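Local coordinates for protein tartronic semialdehyde reductase (Salmonella typhimurium, PDB 1YB4) that catalyses the NAD(P)H-dependent interconversion of tartronate semialdehyde (2-hydroxy-3-oxopropanoate) and (R)-glycerate, at residues L134-G139 / P150-L155; N182-S187 / S280-A285; T85-K90 / N111-D116. One frame throughout, in Å; residues are numbered along the deposited sequence.

Interaction 1: residues L134-G139 / P150-L155; sequences LSIMVG and PLFDIL
Phe152, near the end of helix 142-155, packs on Ile136 and Val138 of strand 134-139 in a beta-alpha-beta unit of the Rossmann-type coenzyme-binding domain, which strand 158-163 completes. The helix carries the chain back across the sheet: its axis over 150-155 passes 8.9 Å from that of the strand, with 146° between the two N-to-C directions. Leu134, Ile136 and Val138 alternate along the strand and all point at the helix, whereas Ser135 between them points away.

Both strand residues meet the Phe152 ring from the same side of its plane. Ile136 CG2 lies over that face, 4.3 Å above the plane and displaced toward the rim, while Ile136 CD1 reaches the ring atom Phe152 CD1 at 4.1 Å. The side chains of Val138 and Phe152 run toward each other, with Val138 CG2 3.8 Å from Phe152 CE2, placed obliquely to the ring. Ile159 of the neighbouring strand and Met95 of a loop also touch this ring, which is thereby embedded between helix and sheet.

One turn further on, Leu155 closes the helix, its N donating to Leu151 O, a carbonyl shared with Ile154 N. The outer part of Ile136 is extended (chi2 171°), and this carries CD1 to within 4.2 Å of Leu155 CB, so that a single methyl touches both helix residues. Leu155 also leans on Met18 and Leu22 of helix 15-24, and Met18 supports Leu134 as well. The side chain of Leu134 is about 9 Å from that of Lys172, the predicted active-site residue. Where Leu134 meets the helix end, apolar faces polar: its CB, CG and CD1 gather round the carbonyl oxygen of Leu155, CD1 approaching Leu155 O to 3.4 Å.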
ATOM      1  N   LEU A 134     -21.835 -10.733  24.359  1.00 36.89           N
ATOM      2  CA  LEU A 134     -21.540 -10.427  22.972  1.00 35.54           C
ATOM      3  C   LEU A 134     -22.015  -9.020  22.605  1.00 35.75           C
ATOM      4  O   LEU A 134     -22.930  -8.471  23.231  1.00 35.14           O
ATOM      5  CB  LEU A 134     -22.259 -11.404  22.056  1.00 28.77           C
ATOM      6  CG  LEU A 134     -21.880 -12.877  22.105  1.00 31.29           C
ATOM      7  CD1 LEU A 134     -22.990 -13.717  21.422  1.00 23.05           C
ATOM      8  CD2 LEU A 134     -20.516 -13.060  21.430  1.00 20.61           C
ATOM      9  N   SER A 135     -21.376  -8.435  21.599  1.00 32.44           N
ATOM     10  CA  SER A 135     -21.812  -7.143  21.094  1.00 33.10           C
ATOM     11  C   SER A 135     -22.659  -7.565  19.892  1.00 30.81           C
ATOM     12  O   SER A 135     -22.267  -8.468  19.146  1.00 30.48           O
ATOM     13  CB  SER A 135     -20.626  -6.278  20.668  1.00 32.97           C
ATOM     14  OG  SER A 135     -19.909  -5.864  21.813  1.00 38.39           O
ATOM     15  N   ILE A 136     -23.823  -6.939  19.722  1.00 28.33           N
ATOM     16  CA  ILE A 136     -24.724  -7.303  18.640  1.00 29.12           C
ATOM     17  C   ILE A 136     -25.207  -6.106  17.815  1.00 31.41           C
ATOM     18  O   ILE A 136     -25.876  -5.207  18.338  1.00 33.43           O
ATOM     19  CB  ILE A 136     -25.933  -8.053  19.224  1.00 26.59           C
ATOM     20  CG1 ILE A 136     -25.445  -9.253  20.045  1.00 26.16           C
ATOM     21  CG2 ILE A 136     -26.839  -8.506  18.128  1.00 25.31           C
ATOM     22  CD1 ILE A 136     -26.550  -9.954  20.846  1.00 26.23           C
HETATM   23  N   MSE A 137     -24.865  -6.087  16.528  1.00 31.49           N
HETATM   24  CA  MSE A 137     -25.289  -5.000  15.650  1.00 33.01           C
HETATM   25  C   MSE A 137     -26.407  -5.566  14.791  1.00 29.77           C
HETATM   26  O   MSE A 137     -26.245  -6.602  14.155  1.00 30.48           O
HETATM   27  CB  MSE A 137     -24.114  -4.508  14.810  1.00 38.07           C
HETATM   28  CG  MSE A 137     -22.839  -5.260  15.093  1.00 49.39           C
HETATM   29 SE   MSE A 137     -21.249  -4.170  15.073  1.00 59.71          SE
HETATM   30  CE  MSE A 137     -20.048  -5.379  16.014  1.00 53.90           C
ATOM     31  N   VAL A 138     -27.538  -4.868  14.765  1.00 28.74           N
ATOM     32  CA  VAL A 138     -28.721  -5.359  14.074  1.00 29.49           C
ATOM     33  C   VAL A 138     -29.327  -4.542  12.942  1.00 32.06           C
ATOM     34  O   VAL A 138     -29.543  -3.333  13.067  1.00 34.40           O
ATOM     35  CB  VAL A 138     -29.868  -5.602  15.101  1.00 28.56           C
ATOM     36  CG1 VAL A 138     -31.055  -6.265  14.420  1.00 25.73           C
ATOM     37  CG2 VAL A 138     -29.369  -6.442  16.268  1.00 25.22           C
ATOM     38  N   GLY A 139     -29.650  -5.230  11.853  1.00 30.33           N
ATOM     39  CA  GLY A 139     -30.280  -4.576  10.723  1.00 30.75           C
ATOM     40  C   GLY A 139     -31.696  -5.112  10.590  1.00 33.00           C
ATOM     41  O   GLY A 139     -31.904  -6.330  10.586  1.00 29.71           O
ATOM     42  N   PRO A 150     -35.519  -9.174  23.861  1.00 35.94           N
ATOM     43  CA  PRO A 150     -35.359  -9.902  25.135  1.00 36.01           C
ATOM     44  C   PRO A 150     -34.404 -11.098  25.015  1.00 35.70           C
ATOM     45  O   PRO A 150     -33.730 -11.480  25.985  1.00 31.38           O
ATOM     46  CB  PRO A 150     -36.781 -10.338  25.468  1.00 33.34           C
ATOM     47  CG  PRO A 150     -37.602  -9.249  24.868  1.00 34.78           C
ATOM     48  CD  PRO A 150     -36.944  -9.010  23.531  1.00 33.21           C
ATOM     49  N   LEU A 151     -34.359 -11.687  23.821  1.00 35.19           N
ATOM     50  CA  LEU A 151     -33.480 -12.820  23.569  1.00 33.31           C
ATOM     51  C   LEU A 151     -32.063 -12.298  23.362  1.00 32.33           C
ATOM     52  O   LEU A 151     -31.105 -12.852  23.895  1.00 33.37           O
ATOM     53  CB  LEU A 151     -33.943 -13.582  22.336  1.00 33.15           C
ATOM     54  CG  LEU A 151     -35.429 -13.924  22.329  1.00 37.79           C
ATOM     55  CD1 LEU A 151     -35.733 -14.754  21.093  1.00 41.35           C
ATOM     56  CD2 LEU A 151     -35.809 -14.676  23.599  1.00 36.11           C
ATOM     57  N   PHE A 152     -31.920 -11.235  22.578  1.00 31.68           N
ATOM     58  CA  PHE A 152     -30.591 -10.669  22.378  1.00 30.85           C
ATOM     59  C   PHE A 152     -30.000 -10.331  23.754  1.00 31.57           C
ATOM     60  O   PHE A 152     -28.799 -10.521  23.988  1.00 28.90           O
ATOM     61  CB  PHE A 152     -30.651  -9.389  21.536  1.00 26.36           C
ATOM     62  CG  PHE A 152     -30.885  -9.620  20.066  1.00 23.53           C
ATOM     63  CD1 PHE A 152     -30.299 -10.704  19.405  1.00 24.16           C
ATOM     64  CD2 PHE A 152     -31.645  -8.722  19.326  1.00 21.90           C
ATOM     65  CE1 PHE A 152     -30.465 -10.888  18.021  1.00 23.22           C
ATOM     66  CE2 PHE A 152     -31.815  -8.898  17.935  1.00 25.31           C
ATOM     67  CZ  PHE A 152     -31.227  -9.979  17.289  1.00 21.18           C
ATOM     68  N   ASP A 153     -30.857  -9.849  24.661  1.00 32.25           N
ATOM     69  CA  ASP A 153     -30.440  -9.459  26.017  1.00 33.34           C
ATOM     70  C   ASP A 153     -29.790 -10.600  26.768  1.00 33.10           C
ATOM     71  O   ASP A 153     -28.953 -10.379  27.635  1.00 35.63           O
ATOM     72  CB  ASP A 153     -31.628  -8.948  26.839  1.00 36.62           C
ATOM     73  CG  ASP A 153     -31.930  -7.481  26.596  1.00 40.12           C
ATOM     74  OD1 ASP A 153     -33.032  -7.025  26.974  1.00 42.66           O
ATOM     75  OD2 ASP A 153     -31.070  -6.776  26.044  1.00 42.91           O
ATOM     76  N   ILE A 154     -30.195 -11.821  26.445  1.00 33.63           N
ATOM     77  CA  ILE A 154     -29.632 -13.001  27.084  1.00 32.56           C
ATOM     78  C   ILE A 154     -28.303 -13.334  26.426  1.00 32.02           C
ATOM     79  O   ILE A 154     -27.385 -13.800  27.083  1.00 35.18           O
ATOM     80  CB  ILE A 154     -30.551 -14.211  26.913  1.00 33.13           C
ATOM     81  CG1 ILE A 154     -31.910 -13.917  27.530  1.00 31.46           C
ATOM     82  CG2 ILE A 154     -29.927 -15.434  27.553  1.00 35.31           C
ATOM     83  CD1 ILE A 154     -32.936 -14.958  27.210  1.00 33.62           C
ATOM     84  N   LEU A 155     -28.200 -13.070  25.126  1.00 31.28           N
ATOM     85  CA  LEU A 155     -26.994 -13.376  24.364  1.00 31.88           C
ATOM     86  C   LEU A 155     -25.830 -12.385  24.459  1.00 32.66           C
ATOM     87  O   LEU A 155     -24.689 -12.761  24.235  1.00 34.25           O
ATOM     88  CB  LEU A 155     -27.362 -13.574  22.893  1.00 29.38           C
ATOM     89  CG  LEU A 155     -28.400 -14.657  22.587  1.00 28.99           C
ATOM     90  CD1 LEU A 155     -28.765 -14.634  21.110  1.00 23.32           C
ATOM     91  CD2 LEU A 155     -27.848 -16.007  22.976  1.00 26.01           C
TER

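Interaction 2: residues N182-S187 / S280-A285; sequences NIEAVS and SAMVQA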
ATOM      1  N   ASN A 182      -6.371  -0.384  13.273  1.00 23.20           N
ATOM      2  CA  ASN A 182      -5.879   0.164  14.550  1.00 21.86           C
ATOM      3  C   ASN A 182      -4.765  -0.724  15.103  1.00 23.61           C
ATOM      4  O   ASN A 182      -3.742  -0.220  15.587  1.00 24.97           O
ATOM      5  CB  ASN A 182      -7.010   0.281  15.565  1.00 17.27           C
ATOM      6  CG  ASN A 182      -7.820   1.538  15.373  1.00 20.33           C
ATOM      7  OD1 ASN A 182      -7.814   2.128  14.290  1.00 20.89           O
ATOM      8  ND2 ASN A 182      -8.531   1.957  16.418  1.00 15.37           N
ATOM      9  N   ILE A 183      -4.947  -2.040  15.006  1.00 23.86           N
ATOM     10  CA  ILE A 183      -3.923  -2.965  15.482  1.00 23.56           C
ATOM     11  C   ILE A 183      -2.637  -2.757  14.683  1.00 23.94           C
ATOM     12  O   ILE A 183      -1.545  -2.740  15.247  1.00 25.87           O
ATOM     13  CB  ILE A 183      -4.372  -4.455  15.352  1.00 20.43           C
ATOM     14  CG1 ILE A 183      -5.488  -4.750  16.358  1.00 19.44           C
ATOM     15  CG2 ILE A 183      -3.206  -5.378  15.626  1.00 12.59           C
ATOM     16  CD1 ILE A 183      -6.145  -6.135  16.196  1.00 22.06           C
ATOM     17  N   GLU A 184      -2.762  -2.578  13.373  1.00 23.36           N
ATOM     18  CA  GLU A 184      -1.585  -2.394  12.542  1.00 23.02           C
ATOM     19  C   GLU A 184      -0.920  -1.062  12.873  1.00 24.96           C
ATOM     20  O   GLU A 184       0.311  -0.948  12.878  1.00 25.27           O
ATOM     21  CB  GLU A 184      -1.979  -2.461  11.067  1.00 25.41           C
ATOM     22  CG  GLU A 184      -0.836  -2.788  10.108  1.00 24.91           C
ATOM     23  CD  GLU A 184      -0.023  -1.571   9.712  1.00 29.44           C
ATOM     24  OE1 GLU A 184      -0.519  -0.434   9.884  1.00 25.57           O
ATOM     25  OE2 GLU A 184       1.108  -1.757   9.206  1.00 29.03           O
ATOM     26  N   ALA A 185      -1.732  -0.056  13.168  1.00 24.72           N
ATOM     27  CA  ALA A 185      -1.187   1.251  13.504  1.00 27.40           C
ATOM     28  C   ALA A 185      -0.325   1.188  14.771  1.00 27.29           C
ATOM     29  O   ALA A 185       0.809   1.667  14.784  1.00 29.51           O
ATOM     30  CB  ALA A 185      -2.310   2.266  13.663  1.00 24.47           C
ATOM     31  N   VAL A 186      -0.855   0.593  15.834  1.00 27.12           N
ATOM     32  CA  VAL A 186      -0.097   0.475  17.079  1.00 25.61           C
ATOM     33  C   VAL A 186       1.209  -0.296  16.812  1.00 25.71           C
ATOM     34  O   VAL A 186       2.257   0.019  17.391  1.00 27.84           O
ATOM     35  CB  VAL A 186      -0.944  -0.250  18.177  1.00 23.76           C
ATOM     36  CG1 VAL A 186      -0.198  -0.273  19.514  1.00 17.62           C
ATOM     37  CG2 VAL A 186      -2.287   0.474  18.332  1.00 19.87           C
ATOM     38  N   SER A 187       1.149  -1.283  15.919  1.00 24.72           N
ATOM     39  CA  SER A 187       2.321  -2.095  15.560  1.00 26.65           C
ATOM     40  C   SER A 187       3.436  -1.274  14.882  1.00 28.28           C
ATOM     41  O   SER A 187       4.622  -1.430  15.189  1.00 26.37           O
ATOM     42  CB  SER A 187       1.903  -3.226  14.611  1.00 27.05           C
ATOM     43  OG  SER A 187       0.866  -4.026  15.160  1.00 25.92           O
ATOM     44  N   SER A 280      -3.425  -9.633  17.785  1.00 33.44           N
ATOM     45  CA  SER A 280      -2.489  -8.645  18.301  1.00 31.61           C
ATOM     46  C   SER A 280      -1.115  -9.125  17.834  1.00 29.43           C
ATOM     47  O   SER A 280      -0.132  -8.383  17.852  1.00 31.56           O
ATOM     48  CB  SER A 280      -2.551  -8.579  19.835  1.00 34.50           C
ATOM     49  OG  SER A 280      -2.283  -9.844  20.417  1.00 38.42           O
ATOM     50  N   ALA A 281      -1.066 -10.378  17.398  1.00 25.96           N
ATOM     51  CA  ALA A 281       0.156 -10.980  16.890  1.00 26.63           C
ATOM     52  C   ALA A 281       0.600 -10.293  15.591  1.00 28.98           C
ATOM     53  O   ALA A 281       1.676 -10.569  15.045  1.00 29.02           O
ATOM     54  CB  ALA A 281      -0.071 -12.451  16.650  1.00 26.61           C
HETATM   55  N   MSE A 282      -0.260  -9.413  15.099  1.00 28.59           N
HETATM   56  CA  MSE A 282       0.000  -8.636  13.898  1.00 31.20           C
HETATM   57  C   MSE A 282       1.381  -8.012  13.966  1.00 30.67           C
HETATM   58  O   MSE A 282       2.109  -7.996  12.980  1.00 32.53           O
HETATM   59  CB  MSE A 282      -1.049  -7.521  13.783  1.00 37.76           C
HETATM   60  CG  MSE A 282      -0.712  -6.381  12.834  1.00 42.97           C
HETATM   61 SE   MSE A 282      -0.806  -6.906  10.984  1.00 56.35          SE
HETATM   62  CE  MSE A 282       1.045  -6.898  10.583  1.00 53.78           C
ATOM     63  N   VAL A 283       1.732  -7.507  15.145  1.00 29.93           N
ATOM     64  CA  VAL A 283       2.999  -6.824  15.365  1.00 27.13           C
ATOM     65  C   VAL A 283       4.198  -7.601  14.873  1.00 26.78           C
ATOM     66  O   VAL A 283       5.204  -7.023  14.451  1.00 29.90           O
ATOM     67  CB  VAL A 283       3.182  -6.472  16.871  1.00 27.01           C
ATOM     68  CG1 VAL A 283       3.211  -7.737  17.702  1.00 25.27           C
ATOM     69  CG2 VAL A 283       4.452  -5.643  17.075  1.00 23.69           C
ATOM     70  N   GLN A 284       4.095  -8.918  14.908  1.00 29.07           N
ATOM     71  CA  GLN A 284       5.206  -9.750  14.465  1.00 31.09           C
ATOM     72  C   GLN A 284       5.542  -9.530  12.991  1.00 28.18           C
ATOM     73  O   GLN A 284       6.696  -9.664  12.590  1.00 25.76           O
ATOM     74  CB  GLN A 284       4.892 -11.229  14.718  1.00 34.93           C
ATOM     75  CG  GLN A 284       4.721 -11.561  16.192  1.00 39.30           C
ATOM     76  CD  GLN A 284       4.692 -13.052  16.457  1.00 42.18           C
ATOM     77  OE1 GLN A 284       3.755 -13.749  16.065  1.00 47.15           O
ATOM     78  NE2 GLN A 284       5.730 -13.551  17.117  1.00 43.57           N
ATOM     79  N   ALA A 285       4.537  -9.188  12.189  1.00 26.77           N
ATOM     80  CA  ALA A 285       4.768  -8.970  10.769  1.00 26.98           C
ATOM     81  C   ALA A 285       5.679  -7.786  10.559  1.00 27.01           C
ATOM     82  O   ALA A 285       6.590  -7.842   9.741  1.00 26.64           O
ATOM     83  CB  ALA A 285       3.467  -8.758  10.049  1.00 28.79           C
TER
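The selenomethionine Met282 is the main link between the 280-285 segment and helix 167-195, touching Ile183, Glu184 and Ser187. Its CB packs against Ile183, 3.6 Å from the branch methyl CG2. CG stands opposite the backbone N (chi1 163°), a setting that directs it at the helix, where it has Ser187 OG at 3.7 Å and Glu184 CA at 4.1 Å. The bend at chi2 (72°) sends SE across the helix direction, 4.2 Å from Glu184 CG, and a second bend at chi3 (-109°) turns the terminal CE roughly along that direction. Leu265 of helix 257-271 packs on the same side chain.

On one side of Met282, the methyl Ile183 CG2 also reaches the backbone of Ser280, whose hydroxyl is engaged by Asp278. On the other, Ser187 faces Val283, its OG 3.5 Å from Val283 CA. This approach to carbon is consistent with the hydroxyl being bonded within its own helix: Ser187 OG donates to Ile183 O over 2.7 Å, which fixes the rotation of the Ser187 hydroxyl. The same carbonyl oxygen receives Ser187 N, the two donors arriving from opposite faces of its plane.

Helix 167-195 also faces a partner subunit here, with Ala185 packing on Leu181 and Asn182 on Asn182 of that second chain. The contact thus seats the segment leading into helix 283-290 on the long helix that runs through the all-helical C-terminal domain, as is characteristic of the 3-hydroxyisobutyrate dehydrogenase-related family.

Interaction 3: residues T85-K90 / N111-D116; sequences TSLQGK and NEMGAD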
ATOM      1  N   THR A  85     -41.307 -24.725   3.467  1.00 88.61           N
ATOM      2  CA  THR A  85     -41.992 -24.754   4.754  1.00 84.56           C
ATOM      3  C   THR A  85     -42.603 -23.372   4.898  1.00 81.43           C
ATOM      4  O   THR A  85     -41.965 -22.378   4.556  1.00 81.45           O
ATOM      5  CB  THR A  85     -41.014 -24.962   5.934  1.00 84.82           C
ATOM      6  OG1 THR A  85     -40.292 -26.187   5.758  1.00 85.11           O
ATOM      7  CG2 THR A  85     -41.777 -25.012   7.260  1.00 83.94           C
ATOM      8  N   SER A  86     -43.833 -23.296   5.385  1.00 77.66           N
ATOM      9  CA  SER A  86     -44.460 -21.997   5.553  1.00 74.62           C
ATOM     10  C   SER A  86     -43.547 -21.142   6.415  1.00 72.23           C
ATOM     11  O   SER A  86     -43.026 -21.607   7.427  1.00 72.70           O
ATOM     12  CB  SER A  86     -45.822 -22.132   6.229  1.00 75.56           C
ATOM     13  OG  SER A  86     -46.378 -20.857   6.498  1.00 75.16           O
ATOM     14  N   LEU A  87     -43.351 -19.895   5.998  1.00 68.25           N
ATOM     15  CA  LEU A  87     -42.499 -18.959   6.717  1.00 63.74           C
ATOM     16  C   LEU A  87     -43.373 -17.845   7.260  1.00 62.68           C
ATOM     17  O   LEU A  87     -42.900 -16.948   7.960  1.00 61.73           O
ATOM     18  CB  LEU A  87     -41.455 -18.380   5.766  1.00 59.83           C
ATOM     19  CG  LEU A  87     -39.979 -18.682   6.047  1.00 58.21           C
ATOM     20  CD1 LEU A  87     -39.758 -20.159   6.311  1.00 56.75           C
ATOM     21  CD2 LEU A  87     -39.165 -18.226   4.860  1.00 56.47           C
ATOM     22  N   GLN A  88     -44.660 -17.928   6.934  1.00 62.03           N
ATOM     23  CA  GLN A  88     -45.637 -16.934   7.347  1.00 59.97           C
ATOM     24  C   GLN A  88     -45.675 -16.713   8.857  1.00 57.92           C
ATOM     25  O   GLN A  88     -45.708 -17.671   9.630  1.00 58.13           O
ATOM     26  CB  GLN A  88     -47.030 -17.333   6.845  1.00 60.68           C
ATOM     27  CG  GLN A  88     -48.071 -16.247   7.034  1.00 65.51           C
ATOM     28  CD  GLN A  88     -47.764 -14.992   6.222  1.00 68.95           C
ATOM     29  OE1 GLN A  88     -48.119 -13.875   6.618  1.00 70.16           O
ATOM     30  NE2 GLN A  88     -47.114 -15.173   5.073  1.00 69.55           N
ATOM     31  N   GLY A  89     -45.662 -15.443   9.259  1.00 54.97           N
ATOM     32  CA  GLY A  89     -45.717 -15.080  10.667  1.00 54.00           C
ATOM     33  C   GLY A  89     -44.489 -15.409  11.494  1.00 53.90           C
ATOM     34  O   GLY A  89     -44.537 -15.379  12.731  1.00 54.31           O
ATOM     35  N   LYS A  90     -43.388 -15.729  10.818  1.00 51.92           N
ATOM     36  CA  LYS A  90     -42.148 -16.067  11.503  1.00 48.43           C
ATOM     37  C   LYS A  90     -41.100 -14.971  11.410  1.00 46.34           C
ATOM     38  O   LYS A  90     -41.193 -14.041  10.602  1.00 43.16           O
ATOM     39  CB  LYS A  90     -41.557 -17.370  10.951  1.00 48.81           C
ATOM     40  CG  LYS A  90     -42.380 -18.606  11.264  1.00 49.71           C
ATOM     41  CD  LYS A  90     -41.691 -19.874  10.774  1.00 49.67           C
ATOM     42  CE  LYS A  90     -42.571 -21.093  11.018  1.00 48.08           C
ATOM     43  NZ  LYS A  90     -42.989 -21.192  12.447  1.00 46.65           N
ATOM     44  N   ASN A 111     -38.667 -12.016   3.150  1.00 48.25           N
ATOM     45  CA  ASN A 111     -39.749 -11.043   3.337  1.00 51.58           C
ATOM     46  C   ASN A 111     -40.938 -11.278   2.406  1.00 53.87           C
ATOM     47  O   ASN A 111     -42.086 -11.037   2.790  1.00 52.31           O
ATOM     48  CB  ASN A 111     -39.251  -9.605   3.147  1.00 48.95           C
ATOM     49  CG  ASN A 111     -38.539  -9.052   4.381  1.00 49.37           C
ATOM     50  OD1 ASN A 111     -38.027  -7.931   4.361  1.00 46.32           O
ATOM     51  ND2 ASN A 111     -38.505  -9.835   5.456  1.00 46.61           N
ATOM     52  N   GLU A 112     -40.665 -11.738   1.185  1.00 54.60           N
ATOM     53  CA  GLU A 112     -41.733 -11.992   0.231  1.00 55.11           C
ATOM     54  C   GLU A 112     -42.330 -13.378   0.440  1.00 54.90           C
ATOM     55  O   GLU A 112     -43.219 -13.795  -0.296  1.00 54.90           O
ATOM     56  CB  GLU A 112     -41.231 -11.811  -1.214  1.00 56.76           C
ATOM     57  CG  GLU A 112     -40.069 -12.697  -1.634  1.00 60.70           C
ATOM     58  CD  GLU A 112     -39.395 -12.202  -2.908  1.00 62.47           C
ATOM     59  OE1 GLU A 112     -39.003 -11.017  -2.952  1.00 62.37           O
ATOM     60  OE2 GLU A 112     -39.250 -12.991  -3.866  1.00 65.08           O
HETATM   61  N   MSE A 113     -41.844 -14.086   1.456  1.00 55.88           N
HETATM   62  CA  MSE A 113     -42.367 -15.405   1.776  1.00 56.98           C
HETATM   63  C   MSE A 113     -43.217 -15.315   3.036  1.00 55.37           C
HETATM   64  O   MSE A 113     -43.731 -16.318   3.524  1.00 56.38           O
HETATM   65  CB  MSE A 113     -41.235 -16.400   1.992  1.00 63.74           C
HETATM   66  CG  MSE A 113     -40.353 -16.582   0.781  1.00 73.61           C
HETATM   67 SE   MSE A 113     -39.447 -18.276   0.801  1.00 87.58          SE
HETATM   68  CE  MSE A 113     -40.504 -19.179  -0.552  1.00 82.13           C
ATOM     69  N   GLY A 114     -43.346 -14.105   3.566  1.00 53.28           N
ATOM     70  CA  GLY A 114     -44.154 -13.889   4.752  1.00 53.39           C
ATOM     71  C   GLY A 114     -43.451 -13.987   6.097  1.00 54.07           C
ATOM     72  O   GLY A 114     -44.029 -14.479   7.069  1.00 55.67           O
ATOM     73  N   ALA A 115     -42.214 -13.510   6.174  1.00 52.09           N
ATOM     74  CA  ALA A 115     -41.471 -13.569   7.423  1.00 48.60           C
ATOM     75  C   ALA A 115     -40.595 -12.338   7.598  1.00 45.76           C
ATOM     76  O   ALA A 115     -40.252 -11.669   6.626  1.00 45.08           O
ATOM     77  CB  ALA A 115     -40.618 -14.831   7.455  1.00 45.98           C
ATOM     78  N   ASP A 116     -40.257 -12.031   8.845  1.00 43.61           N
ATOM     79  CA  ASP A 116     -39.388 -10.901   9.134  1.00 41.48           C
ATOM     80  C   ASP A 116     -37.950 -11.422   9.197  1.00 41.11           C
ATOM     81  O   ASP A 116     -37.716 -12.606   9.472  1.00 38.04           O
ATOM     82  CB  ASP A 116     -39.780 -10.245  10.457  1.00 42.47           C
ATOM     83  CG  ASP A 116     -41.078  -9.463  10.356  1.00 45.29           C
ATOM     84  OD1 ASP A 116     -41.191  -8.610   9.447  1.00 45.59           O
ATOM     85  OD2 ASP A 116     -41.978  -9.694  11.186  1.00 47.10           O
TER
HETATM   86  O   HOH W   1     -43.530 -11.595  10.519  1.00 43.14           O
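Two glycines with positive phi, Gly89 (69°) and Gly114 (91°), bring their turns together, and Gly89 N donates a weak, bent hydrogen bond of 2.9 Å to Gly114 O. Gly89 sits in a type II turn from Leu87 to Lys90, closed by Lys90 N bonding to Leu87 O. Gly114 ends helix 100-111 in a Schellman motif; a side chain at its backbone angles would collide with the preceding carbonyl. Between them, Gln88 extends CG opposite its backbone N (chi1 -171°) and then folds at chi2, which lays NE2 over the glycine, 3.2 Å from Gly114 CA. Gln88 CA makes a further CA-H...O contact with Gly114 O.

Beneath the turns, Leu87 is buried against the opposite segment. Its CD2 lies 4.0 Å from CB of the selenomethionine Met113, the side chains crossing at a slant, and its CB is an equal 4.0 Å from Ala115 CB. Thr56 of helix 52-57 covers Leu87 as well.

The segments then join through a firmer bond: Asp116 N donates almost straight to Lys90 O, 2.8 Å away and in the carbonyl plane. A water donates to Asp116 OD2 and, weakly, to the same Lys90 O; the carboxylate is also paired with Arg147, while Lys90 NZ turns off to Ala59 O. Asn111 ND2 reaches forward to Ala115 O at 2.8 Å, tying Asn111 at the helix end to Ala115. Helix end, tight turn and the backbone bond Asp116 N to Lys90 O lie at the end of the beta-alpha-beta crossover from strand 90-94 through helix 100-111 to the parallel strand 115-123, as in Rossmann-type folds.

In the fold
Interactions 1 and 3 belong to the same coenzyme-binding domain and reach one sheet, through the neighbouring strands 134-139 and 115-123, yet do not touch: their nearest atoms are about 8 Å apart. Interaction 1 is fully buried and apolar, joining a sheet face to the helix packed on it. Interaction 3, at the periphery, is partly exposed and relies on backbone bonds, glycine turns and a water, with a small apolar patch beneath. Interaction 2 lies in the helical C-terminal domain, across the chain's centre from both; it is buried like interaction 1 but joins helical elements 93 residues apart, with the Ser187 hydroxyl bonded within its own helix.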